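Local coordinates for protein putative SAM-dependent O-methyltranferase (Podospora anserina, PDB 4YMH) that binds S-adenosylmethionine and S-adenosylhomocysteine and probably transfers methyl groups to hydroxyl oxygens, as other members of the cation-dependent O-methyltransferase family do, at residues G86-K91 / G117-L122; N129-L134 / V154-D159; G54-F59 / P223-V228. All coordinates share one frame; numbering follows the deposited sequence.

Interaction 1 of 3, residues G86-K91 / G117-L122; sequences GTRDTK and GDRVKL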
loop_
_atom_site.group_PDB
_atom_site.type_symbol
_atom_site.label_atom_id
_atom_site.label_comp_id
_atom_site.label_asym_id
_atom_site.label_seq_id
_atom_site.Cartn_x
_atom_site.Cartn_y
_atom_site.Cartn_z
ATOM N N GLY A 86 -11.722 -11.618 -5.673
ATOM C CA GLY A 86 -11.954 -10.599 -4.664
ATOM C C GLY A 86 -13.336 -9.978 -4.718
ATOM O O GLY A 86 -13.712 -9.228 -3.817
ATOM N N THR A 87 -14.090 -10.273 -5.775
ATOM C CA THR A 87 -15.437 -9.721 -5.906
ATOM C C THR A 87 -16.548 -10.769 -6.075
ATOM O O THR A 87 -17.604 -10.478 -6.645
ATOM C CB THR A 87 -15.501 -8.751 -7.093
ATOM O OG1 THR A 87 -15.058 -9.422 -8.279
ATOM C CG2 THR A 87 -14.635 -7.528 -6.829
ATOM N N ARG A 88 -16.323 -11.976 -5.566
ATOM C CA ARG A 88 -17.312 -13.042 -5.664
ATOM C C ARG A 88 -18.640 -12.680 -4.997
ATOM O O ARG A 88 -19.699 -13.073 -5.472
ATOM C CB ARG A 88 -16.781 -14.334 -5.042
ATOM C CG ARG A 88 -15.853 -15.119 -5.927
ATOM C CD ARG A 88 -15.452 -16.427 -5.280
ATOM N NE ARG A 88 -14.492 -17.143 -6.112
ATOM C CZ ARG A 88 -14.821 -18.013 -7.060
ATOM N NH1 ARG A 88 -16.097 -18.295 -7.296
ATOM N NH2 ARG A 88 -13.871 -18.605 -7.768
ATOM N N ASP A 89 -18.581 -11.941 -3.897
ATOM C CA ASP A 89 -19.786 -11.652 -3.121
ATOM C C ASP A 89 -20.708 -10.644 -3.799
ATOM O O ASP A 89 -21.926 -10.708 -3.646
ATOM C CB ASP A 89 -19.412 -11.153 -1.722
ATOM C CG ASP A 89 -19.035 -12.288 -0.780
ATOM O OD1 ASP A 89 -19.309 -13.460 -1.116
ATOM O OD2 ASP A 89 -18.477 -12.010 0.305
ATOM N N THR A 90 -20.131 -9.722 -4.556
ATOM C CA THR A 90 -20.907 -8.670 -5.205
ATOM C C THR A 90 -21.131 -8.899 -6.700
ATOM O O THR A 90 -21.915 -8.188 -7.332
ATOM C CB THR A 90 -20.217 -7.328 -5.055
ATOM O OG1 THR A 90 -19.047 -7.320 -5.880
ATOM C CG2 THR A 90 -19.813 -7.106 -3.611
ATOM N N LYS A 91 -20.411 -9.865 -7.261
ATOM C CA LYS A 91 -20.434 -10.122 -8.698
ATOM C C LYS A 91 -20.135 -8.841 -9.492
ATOM O O LYS A 91 -20.839 -8.512 -10.449
ATOM C CB LYS A 91 -21.782 -10.717 -9.115
ATOM C CG LYS A 91 -22.236 -11.913 -8.268
ATOM C CD LYS A 91 -21.312 -13.116 -8.404
ATOM C CE LYS A 91 -21.749 -14.262 -7.494
ATOM N NZ LYS A 91 -22.600 -15.269 -8.189
ATOM N N GLY A 117 -18.119 -16.190 -14.790
ATOM C CA GLY A 117 -19.421 -15.939 -15.372
ATOM C C GLY A 117 -19.330 -14.966 -16.525
ATOM O O GLY A 117 -18.260 -14.754 -17.095
ATOM N N ASP A 118 -20.420 -14.316 -16.845
ATOM C CA ASP A 118 -20.438 -13.299 -17.864
ATOM C C ASP A 118 -19.782 -12.046 -17.344
ATOM O O ASP A 118 -19.445 -11.178 -18.095
ATOM C CB ASP A 118 -21.880 -12.947 -18.221
ATOM C CG ASP A 118 -22.474 -13.884 -19.257
ATOM O OD1 ASP A 118 -23.207 -13.407 -20.125
ATOM O OD2 ASP A 118 -22.202 -15.095 -19.213
ATOM N N ARG A 119 -19.629 -11.937 -16.038
ATOM C CA ARG A 119 -19.108 -10.689 -15.457
ATOM C C ARG A 119 -17.645 -10.349 -15.767
ATOM O O ARG A 119 -17.213 -9.220 -15.513
ATOM C CB ARG A 119 -19.306 -10.688 -13.935
ATOM C CG ARG A 119 -18.488 -11.673 -13.112
ATOM C CD ARG A 119 -18.991 -11.608 -11.644
ATOM N NE ARG A 119 -18.232 -12.440 -10.706
ATOM C CZ ARG A 119 -17.209 -12.010 -9.969
ATOM N NH1 ARG A 119 -16.805 -10.755 -10.057
ATOM N NH2 ARG A 119 -16.584 -12.836 -9.144
ATOM N N VAL A 120 -16.879 -11.302 -16.295
ATOM C CA VAL A 120 -15.524 -11.012 -16.774
ATOM C C VAL A 120 -15.552 -10.823 -18.282
ATOM O O VAL A 120 -15.963 -11.704 -19.002
ATOM C CB VAL A 120 -14.531 -12.127 -16.423
ATOM C CG1 VAL A 120 -13.172 -11.835 -17.027
ATOM C CG2 VAL A 120 -14.436 -12.291 -14.912
ATOM N N LYS A 121 -15.121 -9.664 -18.747
ATOM C CA LYS A 121 -15.267 -9.279 -20.136
ATOM C C LYS A 121 -13.909 -8.872 -20.699
ATOM O O LYS A 121 -13.340 -7.873 -20.278
ATOM C CB LYS A 121 -16.270 -8.131 -20.255
ATOM C CG LYS A 121 -16.620 -7.725 -21.676
ATOM C CD LYS A 121 -17.598 -6.559 -21.663
ATOM C CE LYS A 121 -18.040 -6.177 -23.066
ATOM N NZ LYS A 121 -19.024 -5.059 -23.041
ATOM N N LEU A 122 -13.383 -9.668 -21.627
ATOM C CA LEU A 122 -12.113 -9.342 -22.269
ATOM C C LEU A 122 -12.358 -8.605 -23.576
ATOM O O LEU A 122 -13.089 -9.077 -24.444
ATOM C CB LEU A 122 -11.287 -10.601 -22.526
ATOM C CG LEU A 122 -9.957 -10.430 -23.263
ATOM C CD1 LEU A 122 -9.037 -9.480 -22.528
ATOM C CD2 LEU A 122 -9.285 -11.779 -23.447
#

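Interaction 2 of 3, residues N129-L134 / V154-D159; sequences NTLKTL and VKTILD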
loop_
_atom_site.group_PDB
_atom_site.type_symbol
_atom_site.label_atom_id
_atom_site.label_comp_id
_atom_site.label_asym_id
_atom_site.label_seq_id
_atom_site.Cartn_x
_atom_site.Cartn_y
_atom_site.Cartn_z
ATOM N N ASN A 129 -7.103 2.855 -28.076
ATOM C CA ASN A 129 -8.399 3.111 -28.716
ATOM C C ASN A 129 -9.607 2.517 -27.983
ATOM O O ASN A 129 -10.621 3.185 -27.835
ATOM C CB ASN A 129 -8.412 2.610 -30.161
ATOM C CG ASN A 129 -7.143 2.962 -30.915
ATOM O OD1 ASN A 129 -6.864 4.136 -31.161
ATOM N ND2 ASN A 129 -6.416 1.948 -31.363
ATOM N N THR A 130 -9.506 1.280 -27.505
ATOM C CA THR A 130 -10.680 0.646 -26.883
ATOM C C THR A 130 -11.066 1.316 -25.570
ATOM O O THR A 130 -12.248 1.414 -25.264
ATOM C CB THR A 130 -10.471 -0.862 -26.637
ATOM O OG1 THR A 130 -9.364 -1.054 -25.757
ATOM C CG2 THR A 130 -10.196 -1.587 -27.961
ATOM N N LEU A 131 -10.083 1.796 -24.808
ATOM C CA LEU A 131 -10.362 2.484 -23.540
ATOM C C LEU A 131 -11.321 3.659 -23.753
ATOM O O LEU A 131 -12.205 3.897 -22.935
ATOM C CB LEU A 131 -9.064 2.974 -22.881
ATOM C CG LEU A 131 -9.165 3.828 -21.608
ATOM C CD1 LEU A 131 -9.755 3.024 -20.453
ATOM C CD2 LEU A 131 -7.785 4.381 -21.225
ATOM N N LYS A 132 -11.174 4.371 -24.867
ATOM C CA LYS A 132 -12.061 5.499 -25.170
ATOM C C LYS A 132 -13.502 5.070 -25.446
ATOM O O LYS A 132 -14.428 5.872 -25.315
ATOM C CB LYS A 132 -11.534 6.296 -26.365
ATOM C CG LYS A 132 -10.204 6.967 -26.100
ATOM C CD LYS A 132 -9.694 7.717 -27.319
ATOM C CE LYS A 132 -8.286 8.225 -27.053
ATOM N NZ LYS A 132 -7.805 9.147 -28.110
ATOM N N THR A 133 -13.696 3.811 -25.821
ATOM C CA THR A 133 -15.034 3.322 -26.145
ATOM C C THR A 133 -15.814 2.888 -24.910
ATOM O O THR A 133 -17.015 2.657 -24.986
ATOM C CB THR A 133 -14.990 2.126 -27.095
ATOM O OG1 THR A 133 -14.427 1.005 -26.403
ATOM C CG2 THR A 133 -14.160 2.446 -28.312
ATOM N N LEU A 134 -15.133 2.751 -23.779
ATOM C CA LEU A 134 -15.810 2.294 -22.570
ATOM C C LEU A 134 -16.812 3.329 -22.060
ATOM O O LEU A 134 -16.616 4.531 -22.235
ATOM C CB LEU A 134 -14.793 1.964 -21.490
ATOM C CG LEU A 134 -13.803 0.855 -21.845
ATOM C CD1 LEU A 134 -12.967 0.492 -20.632
ATOM C CD2 LEU A 134 -14.533 -0.371 -22.420
ATOM N N VAL A 154 -4.213 7.356 -18.411
ATOM C CA VAL A 154 -4.742 8.070 -17.251
ATOM C C VAL A 154 -5.463 9.304 -17.770
ATOM O O VAL A 154 -6.553 9.650 -17.289
ATOM C CB VAL A 154 -3.637 8.445 -16.234
ATOM C CG1 VAL A 154 -4.171 9.436 -15.200
ATOM C CG2 VAL A 154 -3.109 7.197 -15.532
ATOM N N LYS A 155 -4.911 9.915 -18.819
ATOM C CA LYS A 155 -5.536 11.119 -19.351
ATOM C C LYS A 155 -6.960 10.791 -19.820
ATOM O O LYS A 155 -7.927 11.476 -19.448
ATOM C CB LYS A 155 -4.703 11.703 -20.501
ATOM C CG LYS A 155 -5.248 12.984 -21.078
ATOM C CD LYS A 155 -4.432 13.408 -22.285
ATOM C CE LYS A 155 -5.106 14.532 -23.047
ATOM N NZ LYS A 155 -5.309 15.680 -22.136
ATOM N N THR A 156 -7.085 9.701 -20.574
ATOM C CA THR A 156 -8.380 9.310 -21.111
ATOM C C THR A 156 -9.309 9.072 -19.938
ATOM O O THR A 156 -10.435 9.595 -19.894
ATOM C CB THR A 156 -8.279 8.050 -22.000
ATOM O OG1 THR A 156 -7.590 8.379 -23.215
ATOM C CG2 THR A 156 -9.665 7.511 -22.362
ATOM N N ILE A 157 -8.782 8.367 -18.942
ATOM C CA ILE A 157 -9.596 7.954 -17.806
ATOM C C ILE A 157 -10.137 9.186 -17.104
ATOM O O ILE A 157 -11.325 9.267 -16.793
ATOM C CB ILE A 157 -8.787 7.075 -16.841
ATOM C CG1 ILE A 157 -8.624 5.681 -17.447
ATOM C CG2 ILE A 157 -9.456 6.992 -15.494
ATOM C CD1 ILE A 157 -7.548 4.848 -16.803
ATOM N N LEU A 158 -9.295 10.196 -16.936
ATOM C CA LEU A 158 -9.789 11.355 -16.222
ATOM C C LEU A 158 -10.667 12.194 -17.136
ATOM O O LEU A 158 -11.698 12.709 -16.694
ATOM C CB LEU A 158 -8.645 12.182 -15.672
ATOM C CG LEU A 158 -7.793 11.384 -14.690
ATOM C CD1 LEU A 158 -6.535 12.180 -14.376
ATOM C CD2 LEU A 158 -8.577 11.076 -13.414
ATOM N N ASP A 159 -10.289 12.300 -18.410
ATOM C CA ASP A 159 -11.002 13.219 -19.301
ATOM C C ASP A 159 -12.439 12.759 -19.497
ATOM O O ASP A 159 -13.357 13.580 -19.576
ATOM C CB ASP A 159 -10.314 13.340 -20.664
ATOM C CG ASP A 159 -9.034 14.172 -20.619
ATOM O OD1 ASP A 159 -8.735 14.802 -19.578
ATOM O OD2 ASP A 159 -8.336 14.212 -21.654
#

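Interaction 3 of 3, residues G54-F59 / P223-V228; sequences GSWMIF and PVFDGV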
loop_
_atom_site.group_PDB
_atom_site.type_symbol
_atom_site.label_atom_id
_atom_site.label_comp_id
_atom_site.label_asym_id
_atom_site.label_seq_id
_atom_site.Cartn_x
_atom_site.Cartn_y
_atom_site.Cartn_z
ATOM N N GLY A 54 -0.897 -11.055 -5.907
ATOM C CA GLY A 54 -2.224 -11.645 -5.997
ATOM C C GLY A 54 -3.023 -11.509 -4.707
ATOM O O GLY A 54 -4.200 -11.116 -4.706
ATOM N N SER A 55 -2.382 -11.840 -3.596
ATOM C CA SER A 55 -3.028 -11.650 -2.284
ATOM C C SER A 55 -3.408 -10.188 -2.064
ATOM O O SER A 55 -4.473 -9.891 -1.528
ATOM C CB SER A 55 -2.116 -12.136 -1.167
ATOM O OG SER A 55 -1.901 -13.533 -1.295
ATOM N N TRP A 56 -2.541 -9.278 -2.494
ATOM C CA TRP A 56 -2.811 -7.841 -2.356
ATOM C C TRP A 56 -4.025 -7.408 -3.183
ATOM O O TRP A 56 -4.862 -6.635 -2.721
ATOM C CB TRP A 56 -1.568 -7.044 -2.767
ATOM C CG TRP A 56 -1.800 -5.590 -3.017
ATOM C CD1 TRP A 56 -2.098 -4.630 -2.091
ATOM C CD2 TRP A 56 -1.714 -4.921 -4.274
ATOM N NE1 TRP A 56 -2.200 -3.403 -2.697
ATOM C CE2 TRP A 56 -1.976 -3.554 -4.039
ATOM C CE3 TRP A 56 -1.436 -5.341 -5.581
ATOM C CZ2 TRP A 56 -1.973 -2.609 -5.058
ATOM C CZ3 TRP A 56 -1.434 -4.400 -6.593
ATOM C CH2 TRP A 56 -1.701 -3.050 -6.326
ATOM N N MET A 57 -4.123 -7.905 -4.412
ATOM C CA MET A 57 -5.247 -7.563 -5.264
ATOM C C MET A 57 -6.549 -8.070 -4.662
ATOM O O MET A 57 -7.540 -7.335 -4.610
ATOM C CB MET A 57 -5.040 -8.135 -6.681
ATOM C CG MET A 57 -3.855 -7.513 -7.405
ATOM S SD MET A 57 -3.608 -8.244 -9.035
ATOM C CE MET A 57 -2.959 -9.820 -8.635
ATOM N N ILE A 58 -6.551 -9.320 -4.197
ATOM C CA ILE A 58 -7.763 -9.887 -3.622
ATOM C C ILE A 58 -8.173 -9.135 -2.344
ATOM O O ILE A 58 -9.349 -8.813 -2.150
ATOM C CB ILE A 58 -7.585 -11.390 -3.321
ATOM C CG1 ILE A 58 -7.385 -12.154 -4.646
ATOM C CG2 ILE A 58 -8.794 -11.925 -2.567
ATOM C CD1 ILE A 58 -7.151 -13.632 -4.479
ATOM N N PHE A 59 -7.195 -8.858 -1.485
ATOM C CA PHE A 59 -7.452 -8.094 -0.256
ATOM C C PHE A 59 -8.050 -6.733 -0.585
ATOM O O PHE A 59 -9.069 -6.321 -0.012
ATOM C CB PHE A 59 -6.161 -7.924 0.557
ATOM C CG PHE A 59 -6.361 -7.255 1.913
ATOM C CD1 PHE A 59 -6.493 -5.879 2.021
ATOM C CD2 PHE A 59 -6.400 -8.019 3.080
ATOM C CE1 PHE A 59 -6.669 -5.271 3.269
ATOM C CE2 PHE A 59 -6.557 -7.420 4.321
ATOM C CZ PHE A 59 -6.714 -6.053 4.419
ATOM N N PRO A 223 6.277 2.907 -2.631
ATOM C CA PRO A 223 7.468 2.092 -2.896
ATOM C C PRO A 223 7.250 0.640 -2.456
ATOM O O PRO A 223 7.905 0.143 -1.527
ATOM C CB PRO A 223 8.560 2.774 -2.066
ATOM C CG PRO A 223 7.799 3.320 -0.874
ATOM C CD PRO A 223 6.426 3.726 -1.408
ATOM N N VAL A 224 6.303 -0.015 -3.124
ATOM C CA VAL A 224 5.978 -1.414 -2.851
ATOM C C VAL A 224 6.021 -2.167 -4.192
ATOM O O VAL A 224 5.740 -1.588 -5.231
ATOM C CB VAL A 224 4.585 -1.537 -2.155
ATOM C CG1 VAL A 224 3.451 -1.241 -3.134
ATOM C CG2 VAL A 224 4.401 -2.898 -1.438
ATOM N N PHE A 225 6.385 -3.447 -4.158
ATOM C CA PHE A 225 6.495 -4.265 -5.369
ATOM C C PHE A 225 7.444 -3.567 -6.356
ATOM O O PHE A 225 8.545 -3.192 -5.974
ATOM C CB PHE A 225 5.105 -4.522 -5.965
ATOM C CG PHE A 225 4.140 -5.177 -4.991
ATOM C CD1 PHE A 225 4.526 -6.288 -4.263
ATOM C CD2 PHE A 225 2.858 -4.680 -4.803
ATOM C CE1 PHE A 225 3.652 -6.906 -3.371
ATOM C CE2 PHE A 225 1.982 -5.299 -3.909
ATOM C CZ PHE A 225 2.390 -6.410 -3.191
ATOM N N ASP A 226 7.024 -3.374 -7.602
ATOM C CA ASP A 226 7.882 -2.710 -8.594
ATOM C C ASP A 226 7.444 -1.245 -8.749
ATOM O O ASP A 226 7.589 -0.638 -9.805
ATOM C CB ASP A 226 7.827 -3.465 -9.936
ATOM C CG ASP A 226 8.888 -2.991 -10.944
ATOM O OD1 ASP A 226 9.939 -2.445 -10.536
ATOM O OD2 ASP A 226 8.656 -3.180 -12.160
ATOM N N GLY A 227 6.908 -0.678 -7.667
ATOM C CA GLY A 227 6.436 0.699 -7.675
ATOM C C GLY A 227 4.966 0.745 -8.055
ATOM O O GLY A 227 4.594 0.317 -9.142
ATOM N N VAL A 228 4.129 1.266 -7.161
ATOM C CA VAL A 228 2.697 1.334 -7.447
ATOM C C VAL A 228 2.198 2.757 -7.280
ATOM O O VAL A 228 2.236 3.301 -6.180
ATOM C CB VAL A 228 1.891 0.409 -6.527
ATOM C CG1 VAL A 228 0.379 0.573 -6.781
ATOM C CG2 VAL A 228 2.351 -1.054 -6.708
#

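Interaction 1 of 3, residues G86-K91 / G117-L122
Arg119 reaches across to the loop 86-91 and lays its guanidinium against Thr87, Arg88 and Lys91. Its CG stands between the backbone N and the carbonyl carbon (chi1 68°). From there the chain runs extended to NE, which carries the charged group well into the bend of the loop. Thr87 meets the guanidinium at its edge. NH1 of Arg119 donates a hydrogen bond to OG1 of Thr87 over 2.8 Å. The bond is fairly straight, with an N-H...O angle of 160°, and OG1 lies close to the guanidinium plane. OG1 also bonds to the carbonyl of Trp83. Thr87 O lies over one face of the guanidinium, 3.7 Å from CZ of Arg119, and the CA of Lys91 lies over it too. Further back along the arginine, CD of Arg119 rests 3.6 Å from CA of Lys91. The Lys91 side chain crosses the arginine at about a right angle, its CD 3.9 Å from NE of Arg119. Its amino end then leads away from the contact. Arg88 touches with its backbone end: CA of Arg88 is 3.6 Å from NH2 of Arg119. The two guanidinium planes are turned 74° against each other, and Arg88 turns its charge to a salt bridge with Glu85. The contact lies at one end of the sheet, where the loop after helix 78-86 meets the start of edge strand 120-124. It is away from the cofactor site. Arg119 also donates to the carbonyl oxygens of Ala92, through NH1, and Tyr84, through NH2. Its bonds thus go to a hydroxyl and to backbone oxygens, a pattern that fixes the rotation of the guanidinium. These partners are all neutral oxygens, so the arginine probably keeps its positive charge without a carboxylate among them.

Interaction 2 of 3, residues N129-L134 / V154-D159
Two neighbouring helices of the Rossmann-like methyltransferase fold meet here, 127-133 and 150-159. Their short segments run nearly parallel, with 11° between them and axes 9.9 Å apart. Ala127 and Glu128, which bind the cofactor, belong to the same helix as Leu131. Leu131 carries much of the contact. Its CG stands anti to the backbone N (chi1 175°), which sends both methyls toward the second helix. CD2 of Leu131 lies 3.8 Å from CB of Thr156, and the two side chains slide past each other in opposite directions. Ile157 crosses the leucine at about a right angle, with its CG1 4.1 Å from CD2 of Leu131. Lys132 crosses Thr156 at about a right angle too. Its CG packs 3.8 Å from the methyl CG2 of Thr156, so the lysine contributes its aliphatic stem. Lys132 is exposed to solvent. The hydroxyl of Thr156 makes a weak hydrogen bond back to the carbonyl of Gly152. No hydrogen bond joins the two segments directly. An alanine in place of Leu131 would probably open a gap beside Thr156 and Ile157, leaving the Lys132 stem as the main contact between the segments. Beyond the leucine, Leu70 of strand 68-72 and Leu97 of strand 93-98 touch it from the sheet, and Leu162 from a loop.

Interaction 3 of 3, residues G54-F59 / P223-V228
Trp56 of helix 51-64 meets Phe225 of the turn between the two last strands and Val228 at the start of the last one. These strands, 217-222 and 228-233, form the antiparallel hairpin added to the parallel part of the Rossmann-like methyltransferase sheet. The main contact is aromatic. CE2 of Phe225 sits over one face of the Trp56 ring, offset toward its rim, and comes within 3.7 Å of CD2 of Trp56. That indole atom in turn lies at the edge of the Phe225 ring, near its plane. The planes are inclined by 58°, and the centroids of the Phe225 ring and the six-membered ring of Trp56 are 5.4 Å apart. The pair is oblique. In Trp56, CG lies anti to the backbone N (chi1 165°), which swings the indole out from the helix toward the turn. The other contacts set an aliphatic carbon against a ring. CB of Trp56 lies 4.0 Å from CZ of Phe225. CG1 of Val228 comes obliquely to the far end of the indole, 4.2 Å from CH2 of Trp56. Across the two segments there is no hydrogen bond. The polar bonds belong to the turn itself and its surroundings. Val224 to Gly227 form a type II' turn, closed by Gly227 N to Val224 O. Asp226 is held by a salt bridge to Arg177 and a hydrogen bond to Asn173. All three contact residues are buried, and the second subunit helps to cover them: Leu220 of that subunit packs on Trp56 and its Leu222 packs on Phe225. The bound S-adenosylhomocysteine is about 8 Å from the Trp56 side chain. Within the turn, the methyl CG2 of Val224 sits 4.0 Å above the Phe225 ring plane, over its centre.

How the interactions relate
Interaction 3 is the buried one, its centre about 8 Å from the centre of the chain. The centres of interactions 1 and 2 lie about 17 Å and 16 Å from the chain centre, and both are partly exposed. Their chemistry follows their place. Interaction 3 is wholly apolar, interaction 2 is apolar with the stem of an exposed lysine, and interaction 1 depends on a charged arginine that bonds to oxygens. Along the chain, interaction 3 closes a long loop that contains the other two. Interactions 1 and 2 come in series, linked by strand 120-124 running on to helix 127-133. Interactions 1 and 3 also touch, where CA of Gly86 lies 4.0 Å from CG2 of Ile58.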